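Local coordinates for protein diaminopimelate decarboxylase (Phaeodactylum tricornutum, PDB 7JPJ) that probably catalyses the pyridoxal-5'-phosphate-dependent decarboxylation of diaminopimelate to lysine, the closing step of lysine biosynthesis, working as an obligate dimer, at residues L113-V118 with E133-K138; L120-C123 with Q127-R130; V319-P322 with G326-H329; V353-C356 with G360-M363. All coordinates share one frame; numbering follows the deposited sequence.

How the interactions relate
From the N terminus, interaction 1 comes first: it closes a loop from helix 110-116 to the end of helix 125-134. Interaction 2 is nested inside that loop, pairing strand 119-122 with the first half of helix 125-134, so the two contacts share a helix and their centres lie about 11 Å apart. Both belong to the pyridoxal-binding barrel. The other two follow in series in the beta domain, on the opposite side of the chain's centre. Interaction 3 closes the short turn around helix 321-325, leading to strand 331-334, and interaction 4 closes the loop between strands 347-353 and 365-366. These two touch, with Pro322 CB 3.5 Å from Leu362 O.

Interaction 1: L113-V118 with E133-K138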
loop_
_atom_site.group_PDB
_atom_site.type_symbol
_atom_site.label_atom_id
_atom_site.label_comp_id
_atom_site.label_asym_id
_atom_site.label_seq_id
_atom_site.Cartn_x
_atom_site.Cartn_y
_atom_site.Cartn_z
ATOM N N LEU A 113 -23.263 18.135 -1.703
ATOM C CA LEU A 113 -22.546 18.087 -2.973
ATOM C C LEU A 113 -23.507 18.140 -4.155
ATOM O O LEU A 113 -23.261 18.861 -5.129
ATOM C CB LEU A 113 -21.678 16.830 -3.035
ATOM C CG LEU A 113 -20.729 16.606 -1.853
ATOM C CD1 LEU A 113 -19.998 15.279 -1.986
ATOM C CD2 LEU A 113 -19.736 17.751 -1.724
ATOM N N VAL A 114 -24.610 17.387 -4.087
ATOM C CA VAL A 114 -25.572 17.377 -5.185
ATOM C C VAL A 114 -26.166 18.766 -5.388
ATOM O O VAL A 114 -26.431 19.185 -6.521
ATOM C CB VAL A 114 -26.666 16.320 -4.931
ATOM C CG1 VAL A 114 -27.674 16.308 -6.073
ATOM C CG2 VAL A 114 -26.047 14.945 -4.760
ATOM N N ASP A 115 -26.367 19.508 -4.295
ATOM C CA ASP A 115 -26.938 20.847 -4.405
ATOM C C ASP A 115 -26.018 21.799 -5.158
ATOM O O ASP A 115 -26.497 22.694 -5.866
ATOM C CB ASP A 115 -27.248 21.400 -3.016
ATOM C CG ASP A 115 -28.419 20.700 -2.361
ATOM O OD1 ASP A 115 -29.235 20.096 -3.089
ATOM O OD2 ASP A 115 -28.524 20.759 -1.119
ATOM N N MET A 116 -24.704 21.632 -5.022
ATOM C CA MET A 116 -23.764 22.496 -5.723
ATOM C C MET A 116 -23.651 22.176 -7.208
ATOM O O MET A 116 -23.064 22.970 -7.950
ATOM C CB MET A 116 -22.383 22.408 -5.072
ATOM C CG MET A 116 -22.209 23.311 -3.866
ATOM S SD MET A 116 -20.669 22.994 -2.979
ATOM C CE MET A 116 -20.661 21.204 -2.930
ATOM N N GLY A 117 -24.190 21.044 -7.657
ATOM C CA GLY A 117 -24.159 20.705 -9.067
ATOM C C GLY A 117 -23.424 19.417 -9.375
ATOM O O GLY A 117 -23.180 19.099 -10.542
ATOM N N VAL A 118 -23.063 18.667 -8.341
ATOM C CA VAL A 118 -22.370 17.396 -8.524
ATOM C C VAL A 118 -23.376 16.342 -8.963
ATOM O O VAL A 118 -24.397 16.124 -8.301
ATOM C CB VAL A 118 -21.652 16.974 -7.233
ATOM C CG1 VAL A 118 -21.129 15.552 -7.355
ATOM C CG2 VAL A 118 -20.522 17.943 -6.915
ATOM N N GLU A 133 -35.049 9.356 -0.882
ATOM C CA GLU A 133 -35.634 9.834 0.368
ATOM C C GLU A 133 -35.431 11.334 0.535
ATOM O O GLU A 133 -36.309 12.036 1.051
ATOM C CB GLU A 133 -35.028 9.083 1.559
ATOM C CG GLU A 133 -35.614 7.699 1.811
ATOM C CD GLU A 133 -34.913 6.951 2.942
ATOM O OE1 GLU A 133 -35.332 5.813 3.247
ATOM O OE2 GLU A 133 -33.948 7.495 3.525
ATOM N N HIS A 134 -34.281 11.847 0.097
ATOM C CA HIS A 134 -33.962 13.254 0.304
ATOM C C HIS A 134 -34.574 14.151 -0.766
ATOM O O HIS A 134 -34.881 15.315 -0.488
ATOM C CB HIS A 134 -32.445 13.442 0.342
ATOM C CG HIS A 134 -32.013 14.768 0.885
ATOM N ND1 HIS A 134 -31.853 15.880 0.088
ATOM C CD2 HIS A 134 -31.713 15.162 2.146
ATOM C CE1 HIS A 134 -31.469 16.902 0.833
ATOM N NE2 HIS A 134 -31.377 16.492 2.086
ATOM N N TYR A 135 -34.761 13.637 -1.980
ATOM C CA TYR A 135 -35.290 14.402 -3.103
ATOM C C TYR A 135 -36.591 13.794 -3.610
ATOM O O TYR A 135 -36.813 13.673 -4.815
ATOM C CB TYR A 135 -34.271 14.484 -4.235
ATOM C CG TYR A 135 -32.982 15.170 -3.853
ATOM C CD1 TYR A 135 -32.960 16.526 -3.553
ATOM C CD2 TYR A 135 -31.785 14.468 -3.802
ATOM C CE1 TYR A 135 -31.784 17.162 -3.203
ATOM C CE2 TYR A 135 -30.603 15.095 -3.453
ATOM C CZ TYR A 135 -30.607 16.444 -3.154
ATOM O OH TYR A 135 -29.430 17.075 -2.807
ATOM N N ALA A 136 -37.470 13.411 -2.688
ATOM C CA ALA A 136 -38.684 12.691 -3.047
ATOM C C ALA A 136 -39.635 13.582 -3.839
ATOM O O ALA A 136 -39.983 14.683 -3.399
ATOM C CB ALA A 136 -39.374 12.163 -1.789
ATOM N N GLY A 137 -40.055 13.097 -5.009
ATOM C CA GLY A 137 -41.013 13.785 -5.857
ATOM C C GLY A 137 -40.629 15.202 -6.233
ATOM O O GLY A 137 -41.286 16.155 -5.804
ATOM N N LYS A 138 -39.581 15.360 -7.045
ATOM C CA LYS A 138 -39.075 16.694 -7.362
ATOM C C LYS A 138 -38.838 16.982 -8.850
ATOM O O LYS A 138 -38.971 18.140 -9.258
ATOM C CB LYS A 138 -37.797 16.963 -6.560
ATOM C CG LYS A 138 -38.093 17.557 -5.187
ATOM C CD LYS A 138 -36.844 17.764 -4.348
ATOM C CE LYS A 138 -37.207 18.239 -2.943
ATOM N NZ LYS A 138 -38.050 19.472 -2.957
#
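A single hydrogen bond with a small apolar patch beside it links Asp115 and Val114 to Tyr135, joining the C-terminal ends of two successive helices on the outside of the pyridoxal-binding barrel. Helix 110-116 supplies one side; Tyr135, the first residue to leave helical geometry after helix 125-134, supplies the other. The backbones stay well apart: the nearest CA atoms, those of Val114 and Tyr135, are separated by 10.4 Å, so the tyrosine side chain spans the gap. Its OH donates to Asp115 OD1 at 3.0 Å. The carboxylate lies at the edge of the phenol ring, its plane 80° from that of the ring, and the hydroxyl meets OD1 from above the carboxylate plane, 53° out of it. The Val114 and Tyr135 side chains run alongside each other, pointing opposite ways. Val114 CG1, turned anti to the backbone N (chi1 180°), lies 4.1 Å from Tyr135 CE2, approaching obliquely, while Val114 CB is 3.6 Å from Tyr135 OH. On one face of the same ring, near the rim, sits His134 ND1, and Phe131 meets the ring as well. Helix 110-116 finishes in a Schellman motif at Gly117, in which Val118 N bonds Leu113 O at 3.2 Å and Gly117 N bonds Val114 O at 3.1 Å. Asp115 therefore sits in the last turn, where the negative end of the helix would tend to disfavour its charge; the phenolic donor probably offsets part of that cost. One bond gives the hydroxyl of the buried tyrosine an acceptor at the exposed Asp115, a modest link between two helix ends.

Interaction 2: L120-C123 with Q127-R130; sequences LNAC and QLER
Ala122 and Leu128 bring the two backbones closest, their CA atoms 5.4 Å apart, where the end of strand 119-122 meets the first turns of helix 125-134. Only three residues separate the segments, so the chain turns sharply from barrel strand to outer helix. The strand is held on both sides: Asn121 pairs by backbone bonds with Leu101, and Leu120 and Ala122 pair with strand 141-147. Two side-chain contacts span the turn. In the polar one, Gln127 runs back from the helix with its chain extended beyond CG and places OE1 2.9 Å from Cys123 N. The N-H...O angle is 160°, and the donor is tilted 35° from the amide carbonyl plane. Gln127 OE1 also lies 3.5 Å from Cys123 CB. The amide's other end, NE2, donates to Thr103 O, so both ends of the group are used and its rotation is fixed. The apolar contact is made by the Ala122 methyl, which points at the helix and meets Leu128: CB is 3.7 Å from Leu128 CD1 and 4.1 Å from Leu128 CB. With CG anti to the backbone N (chi1 -163°), Leu128 lays CD1 against that methyl, and its side chain also touches Val142 of the next strand and Val186 of helix 185-192. Asn121 points the other way, with OD1 bonded to Arg199 NE. All the touching residues are buried, so the chemistry implies that Gln127 bridges, within a buried contact, a backbone N-H just past the strand's end and Thr103 O, tying this beta-alpha-beta unit to the preceding loop.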
loop_
_atom_site.group_PDB
_atom_site.type_symbol
_atom_site.label_atom_id
_atom_site.label_comp_id
_atom_site.label_asym_id
_atom_site.label_seq_id
_atom_site.Cartn_x
_atom_site.Cartn_y
_atom_site.Cartn_z
ATOM N N LEU A 120 -24.621 12.631 -9.363
ATOM C CA LEU A 120 -24.431 11.396 -8.615
ATOM C C LEU A 120 -24.827 10.196 -9.464
ATOM O O LEU A 120 -25.903 10.182 -10.070
ATOM C CB LEU A 120 -25.248 11.406 -7.321
ATOM C CG LEU A 120 -25.236 10.076 -6.560
ATOM C CD1 LEU A 120 -23.836 9.758 -6.054
ATOM C CD2 LEU A 120 -26.236 10.083 -5.417
ATOM N N ASN A 121 -23.953 9.194 -9.505
ATOM C CA ASN A 121 -24.267 7.896 -10.090
ATOM C C ASN A 121 -24.527 6.930 -8.940
ATOM O O ASN A 121 -23.599 6.548 -8.221
ATOM C CB ASN A 121 -23.130 7.399 -10.981
ATOM C CG ASN A 121 -22.982 8.215 -12.252
ATOM O OD1 ASN A 121 -23.925 8.869 -12.701
ATOM N ND2 ASN A 121 -21.790 8.184 -12.839
ATOM N N ALA A 122 -25.791 6.553 -8.757
ATOM C CA ALA A 122 -26.161 5.621 -7.700
ATOM C C ALA A 122 -25.556 4.252 -7.987
ATOM O O ALA A 122 -25.775 3.681 -9.061
ATOM C CB ALA A 122 -27.680 5.529 -7.585
ATOM N N CYS A 123 -24.798 3.722 -7.030
ATOM C CA CYS A 123 -24.058 2.485 -7.229
ATOM C C CYS A 123 -24.642 1.297 -6.476
ATOM O O CYS A 123 -24.115 0.188 -6.600
ATOM C CB CYS A 123 -22.592 2.684 -6.832
ATOM S SG CYS A 123 -21.712 3.866 -7.892
ATOM N N GLN A 127 -27.990 3.401 -1.971
ATOM C CA GLN A 127 -27.659 4.776 -2.327
ATOM C C GLN A 127 -28.808 5.447 -3.064
ATOM O O GLN A 127 -29.105 6.623 -2.826
ATOM C CB GLN A 127 -26.393 4.814 -3.178
ATOM C CG GLN A 127 -25.142 4.401 -2.439
ATOM C CD GLN A 127 -23.897 4.585 -3.276
ATOM O OE1 GLN A 127 -23.975 4.853 -4.475
ATOM N NE2 GLN A 127 -22.735 4.447 -2.646
ATOM N N LEU A 128 -29.459 4.716 -3.968
ATOM C CA LEU A 128 -30.607 5.267 -4.674
ATOM C C LEU A 128 -31.726 5.622 -3.703
ATOM O O LEU A 128 -32.346 6.685 -3.817
ATOM C CB LEU A 128 -31.097 4.271 -5.724
ATOM C CG LEU A 128 -32.014 4.805 -6.823
ATOM C CD1 LEU A 128 -31.338 5.942 -7.568
ATOM C CD2 LEU A 128 -32.397 3.686 -7.775
ATOM N N GLU A 129 -31.989 4.748 -2.730
ATOM C CA GLU A 129 -33.063 5.011 -1.780
ATOM C C GLU A 129 -32.742 6.211 -0.897
ATOM O O GLU A 129 -33.626 7.026 -0.608
ATOM C CB GLU A 129 -33.328 3.769 -0.930
ATOM C CG GLU A 129 -34.023 2.646 -1.682
ATOM C CD GLU A 129 -34.130 1.377 -0.859
ATOM O OE1 GLU A 129 -33.362 1.236 0.118
ATOM O OE2 GLU A 129 -34.982 0.525 -1.186
ATOM N N ARG A 130 -31.485 6.338 -0.461
ATOM C CA ARG A 130 -31.092 7.511 0.316
ATOM C C ARG A 130 -31.220 8.784 -0.513
ATOM O O ARG A 130 -31.660 9.824 -0.007
ATOM C CB ARG A 130 -29.663 7.344 0.835
ATOM C CG ARG A 130 -29.499 6.241 1.877
ATOM C CD ARG A 130 -28.048 6.096 2.312
ATOM N NE ARG A 130 -27.560 7.305 2.969
ATOM C CZ ARG A 130 -26.285 7.532 3.271
ATOM N NH1 ARG A 130 -25.358 6.629 2.973
ATOM N NH2 ARG A 130 -25.937 8.665 3.868
#

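Interaction 3: V319-P322 with G326-H329; sequences VLRP and GAVH
Arg321 carries this contact with His329 and Ala327, and its side chain can be traced outward from the helix. CB lies 3.8 Å from His329 NE2. CG leads on anti to the carbonyl carbon (chi1 -60°), and the chain then bends at chi3, which lays the guanidinium beside the imidazole. NE reaches His329 NE2 at 3.4 Å in a weak hydrogen bond, edge to edge, though the two planes are 55° apart. At the tip, NH2 is 3.3 Å from Ala327 CB, whose methyl sits over one face of the guanidinium. The histidine has its own hold: ND1 bonds Asp390 O, leaving NE2 to accept from the arginine. Beside it, Val319 CG1 approaches His329 CE1 at 4.1 Å, obliquely to the ring. The backbone closes the loop, with Gly326 N donating to Pro322 O at 3.0 Å and Ala327 N weakly to Arg321 O at 3.5 Å; Gly326, of positive phi, is the first residue to leave the helix. Arg321 touches the bound D-lysine, and Arg243 of the same pocket lies near its NH2. Helix 321-325 thus contributes Arg321, with its weak bond to His329, to the D-lysine pocket alongside Lys240, Val241 and Arg243.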
loop_
_atom_site.group_PDB
_atom_site.type_symbol
_atom_site.label_atom_id
_atom_site.label_comp_id
_atom_site.label_asym_id
_atom_site.label_seq_id
_atom_site.Cartn_x
_atom_site.Cartn_y
_atom_site.Cartn_z
ATOM N N VAL A 319 6.265 3.534 -5.070
ATOM C CA VAL A 319 5.657 2.756 -6.144
ATOM C C VAL A 319 5.351 1.371 -5.585
ATOM O O VAL A 319 6.269 0.575 -5.347
ATOM C CB VAL A 319 6.556 2.664 -7.386
ATOM C CG1 VAL A 319 5.876 1.853 -8.469
ATOM C CG2 VAL A 319 6.893 4.054 -7.907
ATOM N N LEU A 320 4.066 1.086 -5.370
ATOM C CA LEU A 320 3.630 -0.168 -4.772
ATOM C C LEU A 320 3.236 -1.221 -5.798
ATOM O O LEU A 320 3.209 -2.410 -5.462
ATOM C CB LEU A 320 2.447 0.091 -3.828
ATOM C CG LEU A 320 1.773 -1.102 -3.147
ATOM C CD1 LEU A 320 2.680 -1.719 -2.093
ATOM C CD2 LEU A 320 0.436 -0.695 -2.556
ATOM N N ARG A 321 2.956 -0.818 -7.038
ATOM C CA ARG A 321 2.474 -1.767 -8.041
ATOM C C ARG A 321 3.392 -2.968 -8.257
ATOM O O ARG A 321 2.864 -4.065 -8.514
ATOM C CB ARG A 321 2.216 -1.025 -9.358
ATOM C CG ARG A 321 1.184 0.090 -9.233
ATOM C CD ARG A 321 0.598 0.509 -10.578
ATOM N NE ARG A 321 1.319 -0.063 -11.714
ATOM C CZ ARG A 321 0.797 -0.926 -12.582
ATOM N NH1 ARG A 321 -0.461 -1.327 -12.457
ATOM N NH2 ARG A 321 1.537 -1.386 -13.579
ATOM N N PRO A 322 4.727 -2.856 -8.188
ATOM C CA PRO A 322 5.546 -4.081 -8.244
ATOM C C PRO A 322 5.255 -5.057 -7.118
ATOM O O PRO A 322 5.153 -6.263 -7.369
ATOM C CB PRO A 322 6.981 -3.542 -8.171
ATOM C CG PRO A 322 6.894 -2.192 -8.746
ATOM C CD PRO A 322 5.562 -1.649 -8.314
ATOM N N GLY A 326 2.987 -7.506 -8.998
ATOM C CA GLY A 326 4.051 -8.049 -9.815
ATOM C C GLY A 326 4.189 -7.329 -11.134
ATOM O O GLY A 326 4.586 -7.938 -12.133
ATOM N N ALA A 327 3.856 -6.041 -11.163
ATOM C CA ALA A 327 3.877 -5.264 -12.392
ATOM C C ALA A 327 5.297 -4.821 -12.715
ATOM O O ALA A 327 6.014 -4.315 -11.846
ATOM C CB ALA A 327 2.964 -4.047 -12.264
ATOM N N VAL A 328 5.694 -5.013 -13.967
ATOM C CA VAL A 328 6.986 -4.552 -14.456
ATOM C C VAL A 328 6.835 -3.120 -14.944
ATOM O O VAL A 328 5.863 -2.786 -15.634
ATOM C CB VAL A 328 7.506 -5.468 -15.577
ATOM C CG1 VAL A 328 8.935 -5.098 -15.958
ATOM C CG2 VAL A 328 7.424 -6.924 -15.149
ATOM N N HIS A 329 7.790 -2.267 -14.574
ATOM C CA HIS A 329 7.863 -0.896 -15.042
ATOM C C HIS A 329 9.132 -0.693 -15.864
ATOM O O HIS A 329 10.157 -1.330 -15.599
ATOM C CB HIS A 329 7.857 0.101 -13.877
ATOM C CG HIS A 329 6.541 0.201 -13.171
ATOM N ND1 HIS A 329 5.902 1.403 -12.955
ATOM C CD2 HIS A 329 5.750 -0.751 -12.622
ATOM C CE1 HIS A 329 4.770 1.187 -12.311
ATOM N NE2 HIS A 329 4.653 -0.111 -12.096
#

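Interaction 4: V353-C356 with G360-M363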
loop_
_atom_site.group_PDB
_atom_site.type_symbol
_atom_site.label_atom_id
_atom_site.label_comp_id
_atom_site.label_asym_id
_atom_site.label_seq_id
_atom_site.Cartn_x
_atom_site.Cartn_y
_atom_site.Cartn_z
ATOM N N VAL A 353 16.094 -3.230 -5.613
ATOM C CA VAL A 353 15.361 -3.357 -4.361
ATOM C C VAL A 353 15.113 -1.971 -3.781
ATOM O O VAL A 353 15.803 -0.997 -4.095
ATOM C CB VAL A 353 16.092 -4.246 -3.334
ATOM C CG1 VAL A 353 16.331 -5.640 -3.902
ATOM C CG2 VAL A 353 17.398 -3.599 -2.901
ATOM N N GLY A 354 14.103 -1.898 -2.904
ATOM C CA GLY A 354 13.747 -0.652 -2.263
ATOM C C GLY A 354 14.437 -0.453 -0.922
ATOM O O GLY A 354 15.085 -1.348 -0.383
ATOM N N HIS A 355 14.270 0.754 -0.378
ATOM C CA HIS A 355 14.934 1.137 0.861
ATOM C C HIS A 355 14.194 0.684 2.115
ATOM O O HIS A 355 14.716 0.876 3.219
ATOM C CB HIS A 355 15.136 2.658 0.901
ATOM C CG HIS A 355 13.862 3.446 0.853
ATOM N ND1 HIS A 355 13.829 4.814 1.028
ATOM C CD2 HIS A 355 12.579 3.064 0.644
ATOM C CE1 HIS A 355 12.582 5.238 0.931
ATOM N NE2 HIS A 355 11.804 4.197 0.699
ATOM N N CYS A 356 13.007 0.096 1.988
ATOM C CA CYS A 356 12.274 -0.358 3.163
ATOM C C CYS A 356 12.864 -1.656 3.692
ATOM O O CYS A 356 13.243 -2.544 2.925
ATOM C CB CYS A 356 10.794 -0.561 2.840
ATOM S SG CYS A 356 9.939 0.926 2.316
ATOM N N GLY A 360 9.725 -8.018 0.873
ATOM C CA GLY A 360 8.911 -7.833 -0.312
ATOM C C GLY A 360 9.146 -6.550 -1.078
ATOM O O GLY A 360 8.547 -6.373 -2.144
ATOM N N ASP A 361 10.001 -5.653 -0.580
ATOM C CA ASP A 361 10.239 -4.366 -1.236
ATOM C C ASP A 361 11.141 -4.567 -2.457
ATOM O O ASP A 361 12.299 -4.144 -2.508
ATOM C CB ASP A 361 10.837 -3.365 -0.260
ATOM C CG ASP A 361 10.789 -1.944 -0.789
ATOM O OD1 ASP A 361 10.180 -1.729 -1.861
ATOM O OD2 ASP A 361 11.361 -1.041 -0.141
ATOM N N LEU A 362 10.571 -5.211 -3.468
ATOM C CA LEU A 362 11.280 -5.558 -4.688
ATOM C C LEU A 362 10.760 -4.698 -5.833
ATOM O O LEU A 362 9.544 -4.542 -5.992
ATOM C CB LEU A 362 11.104 -7.047 -4.996
ATOM C CG LEU A 362 11.642 -7.611 -6.307
ATOM C CD1 LEU A 362 13.113 -7.281 -6.457
ATOM C CD2 LEU A 362 11.418 -9.109 -6.337
ATOM N N MET A 363 11.677 -4.137 -6.621
ATOM C CA MET A 363 11.315 -3.254 -7.723
ATOM C C MET A 363 11.403 -3.923 -9.090
ATOM O O MET A 363 10.916 -3.351 -10.070
ATOM C CB MET A 363 12.203 -2.005 -7.713
ATOM C CG MET A 363 11.935 -1.067 -6.549
ATOM S SD MET A 363 10.199 -0.591 -6.430
ATOM C CE MET A 363 10.319 1.198 -6.496
#
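This loop, after strand 347-353 of the beta domain, holds Cys357, the predicted proton donor of the active site, directly after Cys356, and Asp361 ties its two arms together. The backbones approach at Val353 and Leu362, which form a single beta bridge, and next to it Gly354 N donates to Asp361 O at 2.9 Å (N-H...O 168°). Asp361 is the centre of an inverse gamma turn, in which Leu362 N bonds Gly360 O. Its side chain stretches back across the loop, CG anti to the backbone N (chi1 -166°), and sets OD2 2.9 Å from Cys356 N. The amide meets that oxygen nearly along its C-O axis, with an N-H...O angle of 149°. Cys356 CB lies beside the same oxygen, while Asp361 CG rests 3.5 Å from Gly354 CA, where no side chain intervenes. The carboxylate's second oxygen, OD1, accepts from Met316 N, so both oxygens are bound to backbone amides. His355 puts a ring edge near OD2, yet its own bonds run elsewhere, NE2 to Thr317 OG1 and ND1 to Glu105 OE1 of the second subunit. Val353 CG1 and Leu362 CD1, 4.4 Å apart, add light apolar packing. Buried and gripped by two N-H donors, the carboxylate is probably stabilised as the anion, and its bond to Cys356 N is consistent with a fixed chain path leading into Cys357, at a contact that borders the second subunit.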